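Long-range contacts in bradavidin 2 (Bradyrhizobium japonicum, PDB 4GGR), which binds biotin as a member of the avidin family, folded into an eight-stranded antiparallel beta-barrel: residues T61-V66 with G80-S85; F75-G80 with S90-Y95; G84-T89 with I110-W115. One frame throughout, in Å; residues are numbered along the deposited sequence.

Interaction 1. Residues T61-V66 with G80-S85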
# COMPACT_ATOMS: atom_id res chain seq x y z
N THR A 61 2.19 -0.53 -17.92
CA THR A 61 2.60 -1.77 -17.24
C THR A 61 1.93 -2.13 -15.89
O THR A 61 2.06 -3.27 -15.40
CB THR A 61 4.12 -1.76 -17.07
OG1 THR A 61 4.72 -2.01 -18.34
CG2 THR A 61 4.59 -2.84 -16.08
N GLY A 62 1.25 -1.17 -15.27
CA GLY A 62 0.62 -1.37 -13.96
C GLY A 62 1.01 -0.25 -13.03
O GLY A 62 1.25 0.89 -13.47
N LEU A 63 1.09 -0.55 -11.74
CA LEU A 63 1.45 0.45 -10.74
C LEU A 63 2.17 -0.15 -9.56
O LEU A 63 2.11 -1.35 -9.31
CB LEU A 63 0.22 1.25 -10.26
CG LEU A 63 -0.94 0.79 -9.35
CD1 LEU A 63 -2.01 0.10 -10.17
CD2 LEU A 63 -0.58 -0.03 -8.13
N TYR A 64 2.86 0.70 -8.81
CA TYR A 64 3.41 0.28 -7.55
C TYR A 64 3.31 1.46 -6.61
O TYR A 64 3.32 2.60 -7.06
CB TYR A 64 4.86 -0.19 -7.71
CG TYR A 64 5.87 0.91 -7.69
CD1 TYR A 64 6.30 1.50 -8.86
CD2 TYR A 64 6.39 1.36 -6.49
CE1 TYR A 64 7.23 2.51 -8.84
CE2 TYR A 64 7.32 2.39 -6.45
CZ TYR A 64 7.72 2.96 -7.63
OH TYR A 64 8.65 3.98 -7.61
N PHE A 65 3.19 1.18 -5.33
CA PHE A 65 3.30 2.21 -4.31
C PHE A 65 4.02 1.63 -3.09
O PHE A 65 4.02 0.42 -2.88
CB PHE A 65 1.94 2.82 -3.93
CG PHE A 65 0.92 1.82 -3.46
CD1 PHE A 65 0.18 1.09 -4.38
CD2 PHE A 65 0.70 1.62 -2.12
CE1 PHE A 65 -0.79 0.17 -3.96
CE2 PHE A 65 -0.29 0.70 -1.69
CZ PHE A 65 -1.02 -0.01 -2.61
N VAL A 66 4.70 2.50 -2.36
CA VAL A 66 5.50 2.13 -1.22
C VAL A 66 5.03 2.98 -0.05
O VAL A 66 4.71 4.15 -0.23
CB VAL A 66 7.04 2.33 -1.50
CG1 VAL A 66 7.30 3.63 -2.22
CG2 VAL A 66 7.85 2.27 -0.21
N GLY A 80 1.04 -4.05 -8.75
CA GLY A 80 -0.22 -4.58 -9.28
C GLY A 80 -0.77 -3.82 -10.49
O GLY A 80 -0.02 -3.18 -11.22
N THR A 81 -2.09 -3.92 -10.70
CA THR A 81 -2.80 -3.19 -11.77
C THR A 81 -4.16 -2.83 -11.28
O THR A 81 -4.57 -3.31 -10.25
CB THR A 81 -3.20 -4.04 -13.01
OG1 THR A 81 -3.22 -5.44 -12.71
CG2 THR A 81 -2.37 -3.72 -14.20
N ILE A 82 -4.87 -2.01 -12.06
CA ILE A 82 -6.29 -1.78 -11.81
C ILE A 82 -7.17 -2.43 -12.86
O ILE A 82 -6.90 -2.32 -14.06
CB ILE A 82 -6.62 -0.30 -11.71
CG1 ILE A 82 -5.70 0.36 -10.68
CG2 ILE A 82 -8.11 -0.13 -11.33
CD1 ILE A 82 -6.10 1.76 -10.25
N LYS A 83 -8.19 -3.14 -12.41
CA LYS A 83 -9.15 -3.74 -13.30
C LYS A 83 -10.55 -3.40 -12.83
O LYS A 83 -11.10 -4.04 -11.93
CB LYS A 83 -8.95 -5.24 -13.37
CG LYS A 83 -8.10 -5.66 -14.54
CD LYS A 83 -8.93 -5.74 -15.85
CE LYS A 83 -9.98 -6.87 -15.81
NZ LYS A 83 -10.45 -7.22 -17.19
N GLY A 84 -11.11 -2.37 -13.45
CA GLY A 84 -12.38 -1.79 -13.04
C GLY A 84 -12.28 -1.22 -11.65
O GLY A 84 -11.55 -0.25 -11.39
N SER A 85 -13.03 -1.84 -10.75
CA SER A 85 -13.19 -1.42 -9.38
C SER A 85 -12.20 -2.14 -8.44
O SER A 85 -12.25 -1.94 -7.23
CB SER A 85 -14.65 -1.75 -9.00
OG SER A 85 -14.96 -1.44 -7.65
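G80 faces L63 as an antiparallel hydrogen-bonded pair, joining the start of strand 62-69 to the end of strand 74-80 just where the latter runs out into the loop before strand 86-96. Two backbone bonds close the pair. L63 N donates a hydrogen bond to G80 O (2.9 Å, 161° at the hydrogen) from above the carbonyl plane, while G80 N returns a 3.0 Å bond to L63 O nearly along the C=O axis. G80 O also receives a CA-H...O contact from G62 CA at 3.3 Å. A CB on G62 would run into this oxygen, so the close approach depends on the missing side chain. Next, T81 turns its CB away, yet its CG2 still rests 3.8 Å from G62 CA. The side chain of I82 then crosses that of L63 at about a right angle, CG1 meeting L63 CD1 at 3.7 Å. L63 reaches it because CG sits between its own N and carbonyl carbon (chi1 72°); the other branch, CD2, lies in plane at the edge of the F65 ring. The polar part of the contact is all backbone, while the L63, T81 and I82 side chains add only apolar packing, so no charged group takes part in it.

Interaction 2. Residues F75-G80 with S90-Y95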
# COMPACT_ATOMS: atom_id res chain seq x y z
N PHE A 75 8.91 -0.94 5.76
CA PHE A 75 8.15 -0.44 4.63
C PHE A 75 7.65 -1.63 3.83
O PHE A 75 8.28 -2.66 3.77
CB PHE A 75 9.00 0.46 3.75
CG PHE A 75 10.18 -0.21 3.14
CD1 PHE A 75 10.04 -0.96 1.98
CD2 PHE A 75 11.45 -0.07 3.72
CE1 PHE A 75 11.13 -1.58 1.40
CE2 PHE A 75 12.55 -0.67 3.15
CZ PHE A 75 12.40 -1.44 1.98
N THR A 76 6.55 -1.43 3.13
CA THR A 76 6.02 -2.42 2.20
C THR A 76 5.90 -1.77 0.81
O THR A 76 5.50 -0.62 0.73
CB THR A 76 4.62 -2.80 2.59
OG1 THR A 76 4.64 -3.42 3.88
CG2 THR A 76 4.04 -3.79 1.59
N ARG A 77 6.20 -2.52 -0.25
CA ARG A 77 5.95 -2.09 -1.61
C ARG A 77 4.85 -3.00 -2.15
O ARG A 77 4.92 -4.23 -1.97
CB ARG A 77 7.21 -2.29 -2.43
CG ARG A 77 7.09 -1.82 -3.88
CD ARG A 77 6.67 -2.90 -4.87
NE ARG A 77 7.66 -3.95 -5.22
CZ ARG A 77 7.52 -5.26 -4.95
NH1 ARG A 77 6.48 -5.73 -4.29
NH2 ARG A 77 8.45 -6.12 -5.35
N TRP A 78 3.83 -2.42 -2.78
CA TRP A 78 2.77 -3.17 -3.45
C TRP A 78 3.00 -2.96 -4.92
O TRP A 78 3.35 -1.85 -5.32
CB TRP A 78 1.41 -2.58 -3.12
CG TRP A 78 0.84 -2.98 -1.80
CD1 TRP A 78 -0.03 -4.01 -1.56
CD2 TRP A 78 1.07 -2.34 -0.54
NE1 TRP A 78 -0.34 -4.07 -0.22
CE2 TRP A 78 0.34 -3.05 0.43
CE3 TRP A 78 1.86 -1.25 -0.12
CZ2 TRP A 78 0.34 -2.69 1.78
CZ3 TRP A 78 1.87 -0.90 1.21
CH2 TRP A 78 1.12 -1.61 2.16
N VAL A 79 2.83 -4.00 -5.73
CA VAL A 79 2.87 -3.87 -7.17
C VAL A 79 1.65 -4.59 -7.70
O VAL A 79 1.20 -5.58 -7.09
CB VAL A 79 4.24 -4.33 -7.80
CG1 VAL A 79 4.49 -5.78 -7.57
CG2 VAL A 79 4.31 -4.02 -9.32
N GLY A 80 1.04 -4.05 -8.75
CA GLY A 80 -0.22 -4.58 -9.28
C GLY A 80 -0.77 -3.82 -10.49
O GLY A 80 -0.02 -3.18 -11.22
N SER A 90 0.60 -7.80 -5.47
CA SER A 90 1.47 -8.55 -4.58
C SER A 90 2.34 -7.59 -3.79
O SER A 90 2.72 -6.53 -4.29
CB SER A 90 2.30 -9.60 -5.33
OG SER A 90 1.66 -10.87 -5.26
N TRP A 91 2.63 -7.93 -2.54
CA TRP A 91 3.45 -7.03 -1.71
C TRP A 91 4.63 -7.74 -1.09
O TRP A 91 4.61 -8.96 -0.89
CB TRP A 91 2.62 -6.36 -0.61
CG TRP A 91 1.82 -7.33 0.24
CD1 TRP A 91 0.52 -7.70 0.03
CD2 TRP A 91 2.24 -8.00 1.45
NE1 TRP A 91 0.11 -8.58 1.02
CE2 TRP A 91 1.15 -8.79 1.89
CE3 TRP A 91 3.44 -8.04 2.18
CZ2 TRP A 91 1.21 -9.59 3.04
CZ3 TRP A 91 3.52 -8.82 3.28
CH2 TRP A 91 2.40 -9.60 3.72
N THR A 92 5.66 -6.96 -0.79
CA THR A 92 6.78 -7.44 -0.00
C THR A 92 7.05 -6.43 1.12
O THR A 92 7.23 -5.24 0.86
CB THR A 92 8.02 -7.51 -0.85
OG1 THR A 92 8.44 -6.16 -1.11
CG2 THR A 92 7.71 -8.17 -2.17
N LEU A 93 7.09 -6.91 2.36
CA LEU A 93 7.32 -6.09 3.52
C LEU A 93 8.75 -6.34 4.00
O LEU A 93 9.20 -7.49 4.04
CB LEU A 93 6.33 -6.51 4.59
CG LEU A 93 6.69 -6.23 6.02
CD1 LEU A 93 6.39 -4.80 6.28
CD2 LEU A 93 5.83 -7.14 6.93
N PHE A 94 9.48 -5.27 4.31
CA PHE A 94 10.81 -5.39 4.90
C PHE A 94 10.74 -4.71 6.23
O PHE A 94 10.20 -3.62 6.33
CB PHE A 94 11.85 -4.65 4.07
CG PHE A 94 12.13 -5.28 2.77
CD1 PHE A 94 11.37 -4.97 1.66
CD2 PHE A 94 13.18 -6.19 2.66
CE1 PHE A 94 11.63 -5.57 0.44
CE2 PHE A 94 13.46 -6.79 1.45
CZ PHE A 94 12.68 -6.47 0.34
N TYR A 95 11.29 -5.37 7.25
CA TYR A 95 11.41 -4.82 8.61
C TYR A 95 12.62 -5.42 9.32
O TYR A 95 13.33 -6.26 8.77
CB TYR A 95 10.14 -5.09 9.40
CG TYR A 95 9.84 -6.54 9.62
CD1 TYR A 95 9.57 -7.37 8.55
CD2 TYR A 95 9.83 -7.07 10.89
CE1 TYR A 95 9.30 -8.70 8.75
CE2 TYR A 95 9.55 -8.41 11.10
CZ TYR A 95 9.28 -9.20 10.02
OH TYR A 95 9.02 -10.54 10.21
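W91 CB lies over one face of the W78 indole, 3.8 Å from the centroid of its five-membered ring, in a CH-pi contact. The two side chains run side by side in the same direction, but their five-membered rings are turned 51° apart. T76 CG2 covers the same face of W78 and also meets W91 CB at 3.7 Å, while T76 OG1 packs against L93 CD1. T76, W78, W91 and L93 form the tightly packed, buried side of this antiparallel pair, and it borders the biotin site: W78 NE1 is hydrogen-bonded to OD2 of the biotin-binding residue D109. With W78 cut back to an alanine, W91 CB and T76 CG2 would probably lose the face they pack on, and D109 OD2 its indole N-H, leaving that carboxylate less firmly held.

The other side, with F75, R77, V79, S90, T92 and F94, is looser and, apart from the buried T92, partly open to solvent. There F94 CB sits over the F75 ring, 4.2 Å from its centroid, and the two rings meet obliquely, with F75 CE1 3.4 Å from F94 CD1. The R77 chain, bent at chi2 and chi3, lays its guanidinium between V79 CG1 on one face and T92 OG1 on the opposite one; its NH1 is 3.5 Å from T92 CG2. Six backbone hydrogen bonds join the F75-F94, R77-T92 and V79-S90 pairs. Strand 62-69 continues the sheet beyond 74-80, pairing V67 with T76 and F65 with W78, and strand 102-114 continues it beyond 86-96, pairing G107 with W91 and L105 with L93.

Interaction 3. Residues G84-T89 with I110-W115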
# COMPACT_ATOMS: atom_id res chain seq x y z
N GLY A 84 -11.11 -2.37 -13.45
CA GLY A 84 -12.38 -1.79 -13.04
C GLY A 84 -12.28 -1.22 -11.65
O GLY A 84 -11.55 -0.25 -11.39
N SER A 85 -13.03 -1.84 -10.75
CA SER A 85 -13.19 -1.42 -9.38
C SER A 85 -12.20 -2.14 -8.44
O SER A 85 -12.25 -1.94 -7.23
CB SER A 85 -14.65 -1.75 -9.00
OG SER A 85 -14.96 -1.44 -7.65
N GLN A 86 -11.32 -2.98 -8.99
CA GLN A 86 -10.44 -3.84 -8.19
C GLN A 86 -9.00 -3.65 -8.59
O GLN A 86 -8.72 -3.42 -9.74
CB GLN A 86 -10.83 -5.31 -8.32
CG GLN A 86 -12.25 -5.58 -7.73
CD GLN A 86 -12.38 -6.87 -6.96
OE1 GLN A 86 -11.81 -7.90 -7.31
NE2 GLN A 86 -13.17 -6.83 -5.89
N MET A 87 -8.10 -3.76 -7.61
CA MET A 87 -6.67 -3.57 -7.80
C MET A 87 -5.95 -4.73 -7.13
O MET A 87 -5.66 -4.67 -5.93
CB MET A 87 -6.23 -2.25 -7.17
CG MET A 87 -4.73 -1.95 -7.21
SD MET A 87 -4.29 -0.56 -6.10
CE MET A 87 -5.48 0.71 -6.46
N PRO A 88 -5.67 -5.80 -7.88
CA PRO A 88 -4.97 -6.92 -7.29
C PRO A 88 -3.49 -6.57 -7.19
O PRO A 88 -2.96 -5.93 -8.08
CB PRO A 88 -5.19 -8.05 -8.31
CG PRO A 88 -5.33 -7.35 -9.60
CD PRO A 88 -6.00 -6.02 -9.30
N THR A 89 -2.85 -6.98 -6.11
CA THR A 89 -1.44 -6.64 -5.89
C THR A 89 -0.70 -7.80 -5.27
O THR A 89 -1.30 -8.71 -4.61
CB THR A 89 -1.30 -5.43 -4.88
OG1 THR A 89 -1.96 -5.75 -3.64
CG2 THR A 89 -1.91 -4.19 -5.40
N ILE A 110 -5.95 -7.68 -2.62
CA ILE A 110 -6.86 -7.10 -3.61
C ILE A 110 -7.56 -5.94 -2.90
O ILE A 110 -8.22 -6.15 -1.86
CB ILE A 110 -7.91 -8.12 -4.09
CG1 ILE A 110 -7.25 -9.33 -4.75
CG2 ILE A 110 -8.88 -7.45 -5.07
CD1 ILE A 110 -8.28 -10.36 -5.26
N PHE A 111 -7.33 -4.73 -3.41
CA PHE A 111 -7.94 -3.47 -2.95
C PHE A 111 -9.15 -3.28 -3.83
O PHE A 111 -9.09 -3.53 -5.02
CB PHE A 111 -6.98 -2.28 -3.18
CG PHE A 111 -5.84 -2.25 -2.21
CD1 PHE A 111 -4.68 -3.00 -2.44
CD2 PHE A 111 -5.93 -1.53 -1.04
CE1 PHE A 111 -3.62 -2.99 -1.50
CE2 PHE A 111 -4.88 -1.50 -0.10
CZ PHE A 111 -3.72 -2.24 -0.35
N THR A 112 -10.27 -2.89 -3.26
CA THR A 112 -11.41 -2.60 -4.10
C THR A 112 -11.87 -1.20 -3.80
O THR A 112 -11.82 -0.76 -2.64
CB THR A 112 -12.55 -3.59 -3.88
OG1 THR A 112 -13.05 -3.40 -2.57
CG2 THR A 112 -12.07 -4.98 -3.96
N ARG A 113 -12.25 -0.49 -4.85
CA ARG A 113 -12.65 0.88 -4.73
C ARG A 113 -13.91 1.00 -3.89
O ARG A 113 -14.88 0.24 -4.05
CB ARG A 113 -12.79 1.50 -6.13
CG ARG A 113 -13.46 2.82 -6.16
CD ARG A 113 -12.56 3.89 -6.59
NE ARG A 113 -12.82 4.25 -7.96
CZ ARG A 113 -13.14 5.47 -8.39
NH1 ARG A 113 -13.27 6.49 -7.55
NH2 ARG A 113 -13.35 5.66 -9.67
N VAL A 114 -13.84 1.90 -2.92
CA VAL A 114 -14.97 2.42 -2.18
C VAL A 114 -14.92 3.86 -2.65
O VAL A 114 -13.93 4.53 -2.41
CB VAL A 114 -14.67 2.39 -0.67
CG1 VAL A 114 -15.91 2.73 0.16
CG2 VAL A 114 -14.11 1.03 -0.25
N TRP A 115 -15.91 4.36 -3.35
CA TRP A 115 -15.81 5.76 -3.81
C TRP A 115 -14.51 6.20 -4.51
O TRP A 115 -14.59 7.14 -5.31
CB TRP A 115 -16.27 6.77 -2.73
CG TRP A 115 -15.28 7.33 -1.68
CD1 TRP A 115 -15.26 7.03 -0.35
CD2 TRP A 115 -14.25 8.34 -1.87
NE1 TRP A 115 -14.28 7.77 0.31
CE2 TRP A 115 -13.63 8.56 -0.61
CE3 TRP A 115 -13.77 9.05 -2.98
CZ2 TRP A 115 -12.57 9.45 -0.44
CZ3 TRP A 115 -12.69 9.94 -2.80
CH2 TRP A 115 -12.12 10.12 -1.54
OXT TRP A 115 -13.38 5.71 -4.34
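S85 O takes the backbone N-H of R113 at 2.8 Å in a nearly straight bond (171° at the hydrogen), and T112 CA adds a CA-H...O contact to the same oxygen at 3.3 Å. This is the open end of the beta hairpin formed by strands 86-96 and 102-114, the last two strands of the avidin barrel. Two residues further in, M87 faces F111 as an antiparallel hydrogen-bonded pair: M87 N donates to F111 O at 2.8 Å, and F111 N returns a bond to M87 O from well above the carbonyl plane.

The buried face carries M87, T89 and F111. With CG opposite its backbone N (chi1 176°) and the next bond also extended, M87 puts SD obliquely by the F111 ring, 5.1 Å from the centroid, a Met-aromatic contact; the bend at chi3 turns only CE. M87 O lies in plane at the ring edge. Beyond this pair, W16 of strand 14-17 packs on M87, N18 of the biotin site touches F111, and W78 meets the F111 ring edge-to-face.

The opposite face is more exposed. P88 CB meets I110 CG1 at 4.3 Å, and the side chains of Q86 and T112 lie side by side, although the modelled position of the Q86 amide against T112 is doubtful. Past the pairing, R113 NH1 makes a salt bridge to the C-terminal carboxylate, 3.3 Å from W115 OXT, together with a weak hydrogen bond to W115 O. At the inner end, T89 OG1, also in plane at the ring edge, is 3.9 Å from F111 CE1 and is hydrogen-bonded to the backbone O of D109.

The three contacts follow four strands, 62-69, 74-80, 86-96 and 102-114, consecutive in the chain and neighbours in the barrel wall. Interactions 1 and 2, centres about 13 Å apart, share G80 and lie on either edge of strand 74-80; their segments alternate along the chain. So do those of interactions 2 and 3, centres about 17 Å apart, which use successive parts of strand 86-96. Interaction 3 begins on G84-S85, where interaction 1 ends, their centres about 9 Å apart, so the loop after G80 passes from the first seam to the third. Inside, F65, which does not touch 80-85, reaches F111, and aromatic packing thus joins strand 62-69 to the other two contacts next to the biotin-binding D109.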